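Local coordinates for oxidase/hydroxylase (Streptomyces hygroscopicus subsp. hygroscopicus, PDB 4XCB), which probably acts as a metal- and 2-oxoglutarate-dependent oxygenase of the PhyH family, and binds hygromycin B next to its metal centre, at residues Y103-L112 / V251-V260; S150-Q160 / P188-R196. All blocks are in the same frame, centred on the assembly; numbering follows the deposited sequence. Where two conformers were deposited one is given.

Contact 1 of 2, residues Y103-L112 / V251-V260. With NI (nickel (II) ion), chain E; HY0 (hygromycin b variant), chain G; AKG (2-oxoglutaric acid), chain F.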
loop_
_atom_site.group_PDB
_atom_site.type_symbol
_atom_site.label_atom_id
_atom_site.label_comp_id
_atom_site.label_asym_id
_atom_site.label_seq_id
_atom_site.Cartn_x
_atom_site.Cartn_y
_atom_site.Cartn_z
ATOM N N TYR A 103 25.397 7.070 14.962
ATOM C CA TYR A 103 24.052 7.424 15.397
ATOM C C TYR A 103 23.017 6.933 14.392
ATOM O O TYR A 103 23.353 6.666 13.237
ATOM C CB TYR A 103 23.936 8.936 15.588
ATOM C CG TYR A 103 24.843 9.489 16.665
ATOM C CD1 TYR A 103 25.045 8.794 17.845
ATOM C CD2 TYR A 103 25.506 10.697 16.495
ATOM C CE1 TYR A 103 25.865 9.293 18.834
ATOM C CE2 TYR A 103 26.331 11.202 17.480
ATOM C CZ TYR A 103 26.504 10.490 18.645
ATOM O OH TYR A 103 27.326 10.975 19.635
ATOM N N LEU A 104 21.766 6.818 14.838
ATOM C CA LEU A 104 20.699 6.279 14.004
ATOM C C LEU A 104 20.500 7.058 12.711
ATOM O O LEU A 104 20.620 8.290 12.661
ATOM C CB LEU A 104 19.374 6.243 14.772
ATOM C CG LEU A 104 19.378 5.285 15.955
ATOM C CD1 LEU A 104 17.962 5.192 16.567
ATOM C CD2 LEU A 104 19.917 3.911 15.545
ATOM N N HIS A 105 20.190 6.309 11.662
ATOM C CA HIS A 105 19.875 6.895 10.356
ATOM C C HIS A 105 18.934 5.960 9.638
ATOM O O HIS A 105 18.777 4.813 10.037
ATOM C CB HIS A 105 21.141 7.143 9.521
ATOM C CG HIS A 105 22.092 5.981 9.483
ATOM N ND1 HIS A 105 22.993 5.715 10.496
ATOM C CD2 HIS A 105 22.295 5.024 8.545
ATOM C CE1 HIS A 105 23.706 4.647 10.181
ATOM N NE2 HIS A 105 23.297 4.205 9.007
ATOM N N GLY A 106 18.317 6.433 8.557
ATOM C CA GLY A 106 17.286 5.653 7.898
ATOM C C GLY A 106 15.960 5.834 8.608
ATOM O O GLY A 106 15.811 6.735 9.422
ATOM N N GLY A 107 15.005 4.963 8.314
ATOM C CA GLY A 107 13.648 5.099 8.824
ATOM C C GLY A 107 12.687 5.456 7.696
ATOM O O GLY A 107 12.903 6.410 6.952
ATOM N N ASN A 108 11.601 4.702 7.595
ATOM C CA ASN A 108 10.665 4.815 6.482
ATOM C C ASN A 108 9.931 6.155 6.376
ATOM O O ASN A 108 9.607 6.603 5.262
ATOM C CB ASN A 108 9.643 3.684 6.567
ATOM C CG ASN A 108 8.844 3.500 5.281
ATOM O OD1 ASN A 108 9.400 3.456 4.172
ATOM N ND2 ASN A 108 7.527 3.397 5.426
ATOM N N SER A 109 9.652 6.796 7.507
ATOM C CA SER A 109 8.818 7.996 7.496
ATOM C C SER A 109 9.437 9.256 8.114
ATOM O O SER A 109 8.707 10.168 8.527
ATOM C CB SER A 109 7.490 7.704 8.200
ATOM O OG SER A 109 6.695 6.813 7.433
ATOM N N GLU A 110 10.763 9.346 8.143
ATOM C CA GLU A 110 11.404 10.520 8.708
ATOM C C GLU A 110 11.195 11.712 7.795
ATOM O O GLU A 110 10.936 11.542 6.591
ATOM C CB GLU A 110 12.885 10.252 8.963
ATOM C CG GLU A 110 13.072 9.098 9.951
ATOM C CD GLU A 110 12.351 9.340 11.276
ATOM O OE1 GLU A 110 12.602 10.388 11.892
ATOM O OE2 GLU A 110 11.538 8.495 11.690
ATOM N N LEU A 111 11.309 12.909 8.362
ATOM C CA LEU A 111 10.921 14.126 7.662
ATOM C C LEU A 111 12.085 14.810 6.972
ATOM O O LEU A 111 13.248 14.643 7.342
ATOM C CB LEU A 111 10.253 15.108 8.631
ATOM C CG LEU A 111 9.126 14.520 9.476
ATOM C CD1 LEU A 111 8.631 15.530 10.511
ATOM C CD2 LEU A 111 7.982 14.045 8.590
ATOM N N LEU A 112 11.751 15.585 5.945
ATOM C CA LEU A 112 12.705 16.448 5.268
ATOM C C LEU A 112 11.984 17.741 4.937
ATOM O O LEU A 112 10.887 17.708 4.387
ATOM C CB LEU A 112 13.256 15.781 4.005
ATOM C CG LEU A 112 14.127 16.625 3.073
ATOM C CD1 LEU A 112 15.405 17.058 3.757
ATOM C CD2 LEU A 112 14.443 15.849 1.789
ATOM N N VAL A 251 19.547 13.111 -0.984
ATOM C CA VAL A 251 19.261 14.067 0.081
ATOM C C VAL A 251 18.553 13.352 1.214
ATOM O O VAL A 251 17.379 12.996 1.102
ATOM C CB VAL A 251 18.386 15.244 -0.415
ATOM C CG1 VAL A 251 18.153 16.242 0.720
ATOM C CG2 VAL A 251 19.022 15.932 -1.618
ATOM N N ASP A 252 19.270 13.123 2.311
ATOM C CA ASP A 252 18.707 12.337 3.398
ATOM C C ASP A 252 17.675 13.108 4.209
ATOM O O ASP A 252 17.774 14.325 4.384
ATOM C CB ASP A 252 19.808 11.835 4.336
ATOM C CG ASP A 252 20.741 10.825 3.675
ATOM O OD1 ASP A 252 20.460 10.372 2.545
ATOM O OD2 ASP A 252 21.760 10.466 4.304
ATOM N N HIS A 253 16.696 12.370 4.710
ATOM C CA HIS A 253 15.735 12.899 5.668
ATOM C C HIS A 253 16.399 12.914 7.044
ATOM O O HIS A 253 17.579 12.596 7.141
ATOM C CB HIS A 253 14.446 12.063 5.638
ATOM C CG HIS A 253 13.691 12.184 4.347
ATOM N ND1 HIS A 253 12.311 12.187 4.280
ATOM C CD2 HIS A 253 14.127 12.322 3.073
ATOM C CE1 HIS A 253 11.937 12.327 3.023
ATOM N NE2 HIS A 253 13.019 12.397 2.269
ATOM N N ASP A 254 15.669 13.307 8.086
ATOM C CA ASP A 254 16.276 13.479 9.422
ATOM C C ASP A 254 17.107 12.273 9.816
ATOM O O ASP A 254 16.655 11.151 9.671
ATOM C CB ASP A 254 15.216 13.688 10.514
ATOM C CG ASP A 254 14.466 15.014 10.408
ATOM O OD1 ASP A 254 14.916 15.923 9.695
ATOM O OD2 ASP A 254 13.408 15.134 11.085
ATOM N N VAL A 255 18.322 12.514 10.313
ATOM C CA VAL A 255 19.125 11.474 10.957
ATOM C C VAL A 255 19.589 12.029 12.305
ATOM O O VAL A 255 19.617 13.246 12.488
ATOM C CB VAL A 255 20.340 11.049 10.110
ATOM C CG1 VAL A 255 19.876 10.448 8.775
ATOM C CG2 VAL A 255 21.257 12.237 9.849
ATOM N N GLU A 256 19.970 11.157 13.236
ATOM C CA GLU A 256 20.367 11.648 14.555
ATOM C C GLU A 256 21.533 12.629 14.510
ATOM O O GLU A 256 21.598 13.534 15.335
ATOM C CB GLU A 256 20.708 10.496 15.480
ATOM C CG GLU A 256 19.489 9.915 16.128
ATOM C CD GLU A 256 19.827 8.938 17.238
ATOM O OE1 GLU A 256 20.869 8.256 17.124
ATOM O OE2 GLU A 256 19.047 8.855 18.210
ATOM N N GLU A 257 22.431 12.469 13.542
ATOM C CA GLU A 257 23.541 13.400 13.365
ATOM C C GLU A 257 23.072 14.859 13.224
ATOM O O GLU A 257 23.816 15.783 13.548
ATOM C CB GLU A 257 24.372 12.999 12.139
ATOM C CG GLU A 257 25.726 13.678 12.042
ATOM C CD GLU A 257 26.469 13.318 10.761
ATOM O OE1 GLU A 257 26.137 12.283 10.137
ATOM O OE2 GLU A 257 27.385 14.076 10.373
ATOM N N ASP A 258 21.839 15.064 12.748
ATOM C CA ASP A 258 21.281 16.408 12.604
ATOM C C ASP A 258 20.934 17.047 13.948
ATOM O O ASP A 258 20.817 18.268 14.035
ATOM C CB ASP A 258 20.003 16.396 11.756
ATOM C CG ASP A 258 20.233 15.973 10.318
ATOM O OD1 ASP A 258 21.207 16.444 9.678
ATOM O OD2 ASP A 258 19.399 15.178 9.824
ATOM N N PHE A 259 20.741 16.216 14.971
ATOM C CA PHE A 259 20.101 16.653 16.219
ATOM C C PHE A 259 20.936 16.397 17.474
ATOM O O PHE A 259 20.746 17.067 18.490
ATOM C CB PHE A 259 18.743 15.949 16.411
ATOM C CG PHE A 259 17.757 16.190 15.295
ATOM C CD1 PHE A 259 17.568 17.461 14.776
ATOM C CD2 PHE A 259 17.022 15.139 14.766
ATOM C CE1 PHE A 259 16.657 17.684 13.742
ATOM C CE2 PHE A 259 16.110 15.357 13.731
ATOM C CZ PHE A 259 15.930 16.630 13.223
ATOM N N VAL A 260 21.825 15.409 17.426
ATOM C CA VAL A 260 22.455 14.917 18.657
ATOM C C VAL A 260 23.897 15.386 18.812
ATOM O O VAL A 260 24.402 16.154 18.002
ATOM C CB VAL A 260 22.423 13.370 18.721
ATOM C CG1 VAL A 260 23.177 12.872 19.940
ATOM C CG2 VAL A 260 20.979 12.860 18.724
HETATM NI NI NI E . 23.724 2.560 7.716
HETATM C C1 HY0 G . 23.571 12.702 6.090
HETATM C C2 HY0 G . 23.392 14.105 6.625
HETATM C C3 HY0 G . 24.653 14.917 6.367
HETATM C C4 HY0 G . 25.857 14.253 7.034
HETATM C C5 HY0 G . 26.002 12.791 6.602
HETATM C C6 HY0 G . 24.733 12.013 6.766
HETATM N N7 HY0 G . 22.297 14.700 5.959
HETATM O O8 HY0 G . 22.397 11.980 6.383
HETATM N N9 HY0 G . 27.031 14.970 6.672
HETATM C C10 HY0 G . 27.129 16.160 7.513
HETATM O O11 HY0 G . 26.992 12.193 7.411
HETATM C C12 HY0 G . 24.421 8.349 6.157
HETATM C C13 HY0 G . 24.502 9.626 6.948
HETATM O O14 HY0 G . 25.366 9.553 8.056
HETATM C C15 HY0 G . 24.949 8.548 8.938
HETATM C C16 HY0 G . 25.305 7.239 8.307
HETATM C C17 HY0 G . 24.469 7.126 6.967
HETATM O O18 HY0 G . 24.929 10.715 6.134
HETATM C C19 HY0 G . 25.685 8.722 10.264
HETATM O O20 HY0 G . 25.167 9.885 10.916
HETATM O O21 HY0 G . 26.652 7.184 8.023
HETATM O O22 HY0 G . 25.011 6.126 6.211
HETATM C C23 HY0 G . 25.296 6.703 4.922
HETATM C C24 HY0 G . 26.525 6.066 4.365
HETATM C C25 HY0 G . 26.668 6.400 2.888
HETATM C C26 HY0 G . 25.403 6.063 2.125
HETATM C C27 HY0 G . 24.270 6.804 2.748
HETATM O O28 HY0 G . 24.186 6.425 4.103
HETATM O O29 HY0 G . 25.460 8.173 5.113
HETATM O O30 HY0 G . 27.705 6.548 5.018
HETATM O O31 HY0 G . 27.790 5.715 2.380
HETATM O O32 HY0 G . 25.133 4.659 2.142
HETATM C C33 HY0 G . 22.939 6.447 2.061
HETATM C C34 HY0 G . 21.928 7.534 2.321
HETATM O O35 HY0 G . 22.191 8.685 1.546
HETATM N N36 HY0 G . 22.444 5.251 2.633
HETATM C C1 AKG F . 26.450 2.322 7.501
HETATM O O1 AKG F . 25.539 3.044 6.987
HETATM O O2 AKG F . 27.640 2.374 7.066
HETATM C C2 AKG F . 26.112 1.391 8.633
HETATM O O5 AKG F . 24.938 1.285 8.939
HETATM C C3 AKG F . 27.219 0.660 9.374
HETATM C C4 AKG F . 26.748 -0.578 10.102
HETATM C C5 AKG F . 27.844 -1.077 11.032
HETATM O O3 AKG F . 27.705 -2.179 11.631
HETATM O O4 AKG F . 28.884 -0.383 11.194
HETATM O O HOH W 1 22.861 9.977 12.336
HETATM O O HOH W 2 17.077 8.408 10.759
HETATM O O HOH W 3 16.410 9.291 7.669
HETATM O O HOH W 4 11.775 13.000 11.270
HETATM O O HOH W 5 24.006 0.836 6.239
HETATM O O HOH W 6 23.016 3.432 6.045
#

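Contact 2 of 2, residues S150-Q160 / P188-R196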
loop_
_atom_site.group_PDB
_atom_site.type_symbol
_atom_site.label_atom_id
_atom_site.label_comp_id
_atom_site.label_asym_id
_atom_site.label_seq_id
_atom_site.Cartn_x
_atom_site.Cartn_y
_atom_site.Cartn_z
ATOM N N SER A 150 29.159 -8.120 21.585
ATOM C CA SER A 150 28.542 -7.428 22.705
ATOM C C SER A 150 28.208 -6.011 22.294
ATOM O O SER A 150 28.742 -5.518 21.311
ATOM C CB SER A 150 29.475 -7.417 23.915
ATOM O OG SER A 150 30.583 -6.574 23.672
ATOM N N PRO A 151 27.316 -5.348 23.039
ATOM C CA PRO A 151 27.094 -3.924 22.787
ATOM C C PRO A 151 28.383 -3.104 22.791
ATOM O O PRO A 151 28.564 -2.242 21.943
ATOM C CB PRO A 151 26.177 -3.519 23.938
ATOM C CG PRO A 151 25.381 -4.743 24.185
ATOM C CD PRO A 151 26.339 -5.890 24.002
ATOM N N GLU A 152 29.299 -3.389 23.713
ATOM C CA GLU A 152 30.499 -2.571 23.828
ATOM C C GLU A 152 31.503 -2.835 22.711
ATOM O O GLU A 152 32.487 -2.115 22.593
ATOM C CB GLU A 152 31.181 -2.777 25.188
ATOM C CG GLU A 152 30.928 -4.115 25.805
ATOM C CD GLU A 152 29.543 -4.205 26.419
ATOM O OE1 GLU A 152 29.115 -3.239 27.089
ATOM O OE2 GLU A 152 28.867 -5.225 26.204
ATOM N N ASP A 153 31.249 -3.851 21.889
ATOM C CA ASP A 153 32.000 -4.000 20.636
ATOM C C ASP A 153 31.487 -3.026 19.570
ATOM O O ASP A 153 32.044 -2.937 18.476
ATOM C CB ASP A 153 31.910 -5.438 20.112
ATOM C CG ASP A 153 32.889 -6.382 20.798
ATOM O OD1 ASP A 153 33.911 -5.901 21.328
ATOM O OD2 ASP A 153 32.641 -7.605 20.787
ATOM N N GLY A 154 30.421 -2.301 19.889
ATOM C CA GLY A 154 29.803 -1.407 18.927
ATOM C C GLY A 154 28.852 -2.170 18.031
ATOM O O GLY A 154 28.875 -2.035 16.801
ATOM N N SER A 155 27.994 -2.982 18.633
ATOM C CA SER A 155 27.086 -3.791 17.838
ATOM C C SER A 155 26.156 -2.931 17.005
ATOM O O SER A 155 25.725 -1.859 17.428
ATOM C CB SER A 155 26.264 -4.727 18.722
ATOM O OG SER A 155 25.476 -4.000 19.653
ATOM N N PHE A 156 25.891 -3.418 15.804
ATOM C CA PHE A 156 24.798 -2.938 14.980
ATOM C C PHE A 156 23.532 -2.902 15.830
ATOM O O PHE A 156 23.293 -3.808 16.636
ATOM C CB PHE A 156 24.645 -3.861 13.773
ATOM C CG PHE A 156 23.563 -3.464 12.815
ATOM C CD1 PHE A 156 22.258 -3.878 13.019
ATOM C CD2 PHE A 156 23.868 -2.731 11.685
ATOM C CE1 PHE A 156 21.268 -3.536 12.129
ATOM C CE2 PHE A 156 22.882 -2.387 10.781
ATOM C CZ PHE A 156 21.585 -2.788 11.005
ATOM N N CYS A 157 22.750 -1.842 15.685
ATOM C CA CYS A 157 21.448 -1.789 16.333
ATOM C C CYS A 157 20.423 -1.161 15.406
ATOM O O CYS A 157 20.767 -0.423 14.481
ATOM C CB CYS A 157 21.512 -1.026 17.667
ATOM S SG CYS A 157 22.163 0.635 17.636
ATOM N N TYR A 158 19.161 -1.450 15.673
ATOM C CA TYR A 158 18.085 -1.015 14.800
ATOM C C TYR A 158 16.799 -0.813 15.590
ATOM O O TYR A 158 16.583 -1.435 16.645
ATOM C CB TYR A 158 17.847 -2.042 13.684
ATOM C CG TYR A 158 17.357 -3.355 14.228
ATOM C CD1 TYR A 158 18.245 -4.258 14.813
ATOM C CD2 TYR A 158 16.002 -3.673 14.234
ATOM C CE1 TYR A 158 17.807 -5.443 15.351
ATOM C CE2 TYR A 158 15.554 -4.868 14.767
ATOM C CZ TYR A 158 16.466 -5.747 15.328
ATOM O OH TYR A 158 16.045 -6.936 15.867
ATOM N N VAL A 159 15.938 0.049 15.075
ATOM C CA VAL A 159 14.623 0.228 15.680
ATOM C C VAL A 159 13.647 -0.747 15.036
ATOM O O VAL A 159 13.437 -0.710 13.826
ATOM C CB VAL A 159 14.158 1.681 15.538
ATOM C CG1 VAL A 159 12.710 1.862 16.049
ATOM C CG2 VAL A 159 15.158 2.612 16.228
ATOM N N GLN A 160 13.043 -1.622 15.841
ATOM C CA GLN A 160 12.168 -2.671 15.338
ATOM C C GLN A 160 11.072 -2.128 14.422
ATOM O O GLN A 160 10.369 -1.185 14.792
ATOM C CB GLN A 160 11.539 -3.411 16.513
ATOM C CG GLN A 160 10.770 -4.631 16.127
ATOM C CD GLN A 160 9.976 -5.219 17.281
ATOM O OE1 GLN A 160 8.941 -5.851 17.078
ATOM N NE2 GLN A 160 10.459 -5.014 18.503
ATOM N N PRO A 188 12.781 1.566 23.764
ATOM C CA PRO A 188 12.090 0.302 24.055
ATOM C C PRO A 188 12.158 -0.721 22.937
ATOM O O PRO A 188 12.146 -1.921 23.206
ATOM C CB PRO A 188 10.637 0.737 24.279
ATOM C CG PRO A 188 10.736 2.150 24.717
ATOM C CD PRO A 188 11.903 2.729 23.974
ATOM N N THR A 189 12.225 -0.245 21.695
ATOM C CA THR A 189 12.274 -1.137 20.541
ATOM C C THR A 189 13.616 -1.104 19.810
ATOM O O THR A 189 13.731 -1.589 18.682
ATOM C CB THR A 189 11.166 -0.796 19.541
ATOM O OG1 THR A 189 11.361 0.530 19.039
ATOM C CG2 THR A 189 9.799 -0.890 20.216
ATOM N N LEU A 190 14.631 -0.537 20.447
ATOM C CA LEU A 190 15.985 -0.600 19.899
ATOM C C LEU A 190 16.644 -1.929 20.277
ATOM O O LEU A 190 16.767 -2.264 21.461
ATOM C CB LEU A 190 16.818 0.568 20.391
ATOM C CG LEU A 190 18.211 0.707 19.783
ATOM C CD1 LEU A 190 18.121 1.011 18.304
ATOM C CD2 LEU A 190 18.967 1.792 20.517
ATOM N N SER A 191 17.068 -2.681 19.267
ATOM C CA SER A 191 17.633 -4.008 19.458
ATOM C C SER A 191 19.029 -4.088 18.869
ATOM O O SER A 191 19.371 -3.327 17.968
ATOM C CB SER A 191 16.742 -5.074 18.826
ATOM O OG SER A 191 15.478 -5.118 19.471
ATOM N N ASP A 192 19.815 -5.026 19.384
ATOM C CA ASP A 192 21.192 -5.224 18.949
ATOM C C ASP A 192 21.339 -6.492 18.129
ATOM O O ASP A 192 20.589 -7.463 18.312
ATOM C CB ASP A 192 22.125 -5.296 20.154
ATOM C CG ASP A 192 22.166 -4.009 20.932
ATOM O OD1 ASP A 192 22.858 -3.082 20.475
ATOM O OD2 ASP A 192 21.523 -3.927 22.005
ATOM N N VAL A 193 22.331 -6.479 17.243
ATOM C CA VAL A 193 22.631 -7.618 16.383
ATOM C C VAL A 193 24.099 -7.966 16.505
ATOM O O VAL A 193 24.958 -7.103 16.325
ATOM C CB VAL A 193 22.321 -7.325 14.901
ATOM C CG1 VAL A 193 22.720 -8.514 14.032
ATOM C CG2 VAL A 193 20.856 -6.990 14.714
ATOM N N PHE A 194 24.394 -9.228 16.807
ATOM C CA PHE A 194 25.776 -9.649 16.974
ATOM C C PHE A 194 26.214 -10.474 15.783
ATOM O O PHE A 194 25.422 -11.212 15.205
ATOM C CB PHE A 194 25.924 -10.417 18.286
ATOM C CG PHE A 194 25.403 -9.657 19.461
ATOM C CD1 PHE A 194 25.870 -8.379 19.722
ATOM C CD2 PHE A 194 24.411 -10.182 20.262
ATOM C CE1 PHE A 194 25.387 -7.647 20.784
ATOM C CE2 PHE A 194 23.916 -9.456 21.338
ATOM C CZ PHE A 194 24.403 -8.186 21.597
ATOM N N VAL A 195 27.467 -10.309 15.372
ATOM C CA VAL A 195 27.948 -10.983 14.173
ATOM C C VAL A 195 29.344 -11.545 14.362
ATOM O O VAL A 195 30.076 -11.123 15.258
ATOM C CB VAL A 195 27.966 -10.026 12.937
ATOM C CG1 VAL A 195 26.549 -9.679 12.498
ATOM C CG2 VAL A 195 28.761 -8.770 13.241
ATOM N N ARG A 196 29.708 -12.488 13.498
ATOM C CA ARG A 196 31.060 -13.035 13.460
ATOM C C ARG A 196 31.744 -12.606 12.179
ATOM O O ARG A 196 31.070 -12.275 11.198
ATOM C CB ARG A 196 31.034 -14.560 13.563
ATOM C CG ARG A 196 30.548 -15.051 14.910
ATOM C CD ARG A 196 31.580 -14.813 16.002
ATOM N NE ARG A 196 31.247 -15.600 17.187
ATOM C CZ ARG A 196 32.017 -15.722 18.266
ATOM N NH1 ARG A 196 33.191 -15.106 18.330
ATOM N NH2 ARG A 196 31.606 -16.469 19.285
HETATM O O HOH W 7 27.040 -6.023 15.044
HETATM O O HOH W 8 18.196 -8.387 17.160
HETATM O O HOH W 9 9.736 0.263 16.878
#

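Contact 1 of 2, residues Y103-L112 / V251-V260
In the double-stranded beta helix, strand 102-105, bearing the metal ligand His-105, is flanked by the C-terminal tail, and the two meet where Leu-104 faces Glu-256. The Glu-256 carboxylate takes the N-H of Leu-104 on OE1 (N to OE1 2.8 Å), met from above the carboxylate plane, while the backbone N of Glu-256 bonds to Leu-104 O at 3.0 Å. Ser-181 and Leu-182 hold the same carboxylate from outside. One residue on, the CB of His-105 rests on Val-255 CG1 (3.6 Å), and the imidazole reaches the metal. With chi1 at 47°, CG stands between the backbone N and carbonyl carbon, and ND1 bonds to Tyr-103 O in the ring plane; this fixes the ring's rotation and leaves NE2 to bind nickel at 2.1 Å. His-209 is a further ligand of the nickel, which 2-oxoglutarate chelates through O1 and O5. Hygromycin B lies over one face of the His-105 ring, and the tail holds the antibiotic as well: Asp-252 takes O35 and O8 on separate oxygens, Glu-257 OE1 takes both O20 and O11. Beyond the turn 107-110, His-253 ND1 donates to Glu-110 O (2.8 Å), and Leu-112 CB sits squarely over the imidazole face, 3.6 Å from its centroid, a CH-pi contact. Asp-254 N bonds to Leu-111 O at 2.9 Å, and its carboxylate turns to Arg-171.

Contact 2 of 2, residues S150-Q160 / P188-R196
Tyr-158 lays its ring across Val-193 and Ser-191 at the edge of the four-stranded sheet of the double-stranded beta helix, where strands 156-159 and 190-193 run antiparallel. Its chi1 of 65° sets CG between the backbone N and carbonyl carbon and sends the ring across the neighbouring strand: CE1 meets Val-193 CG2 at 3.5 Å, the two side chains nearly perpendicular, and OH comes to 3.6 Å from Ser-191 CB. A water in the ring plane joins that OH to Asp-192 O, and Gln-160 of a neighbouring subunit gives the OH a weak hydrogen bond. With an alanine in place of Tyr-158, Val-193 CG2 is likely to lose its aromatic partner and the water its hydroxyl mate. Phe-156, on the same face, lies alongside Val-193 and points the same way, CD1 to CG2 3.8 Å; its ring also touches the bound 2-oxoglutarate. On the other face Leu-190 CD1 touches both Cys-157 CB and Val-159 CG2, each at 4.0 Å, the leucine and valine side chains crossing at about a right angle. Between the two faces, the backbone pairs Tyr-158 with Ser-191 through two bonds, N to O in both directions, and Gln-160 N reaches Thr-189 O at 2.9 Å.

Further along, the Phe-194 ring packs against the loop that leads into strand 156-159, CE1 lying 3.8 Å from Pro-151 CD and 3.7 Å from Ser-155 CB. Ser-155 OG gives a weak hydrogen bond to Asp-192 OD1, which is also paired with Arg-212 in a salt bridge. Chemically, then, apolar packing flanks the ladder on both faces, while the arginine probably helps balance the Asp-192 charge, with the serine adding a weak bond to the same oxygen.

Contacts 1 and 2 have centres about 18 Å apart and reach the same four-stranded sheet from its two margins: strand 102-105 of contact 1 is outermost at one side, strand 190-193 of contact 2 at the other, with 209-211 and 156-159 between them. Along the chain, contact 2 is nested within the long loop closed by contact 1, since both 150-160 and 188-196 fall between 103-112 and 251-260. The two touch directly where Leu-104 CD1 packs on Val-159 CG2 at 3.8 Å. Together they border the active site: contact 1 supplies a nickel ligand and part of the hygromycin B pocket, contact 2 part of the 2-oxoglutarate pocket.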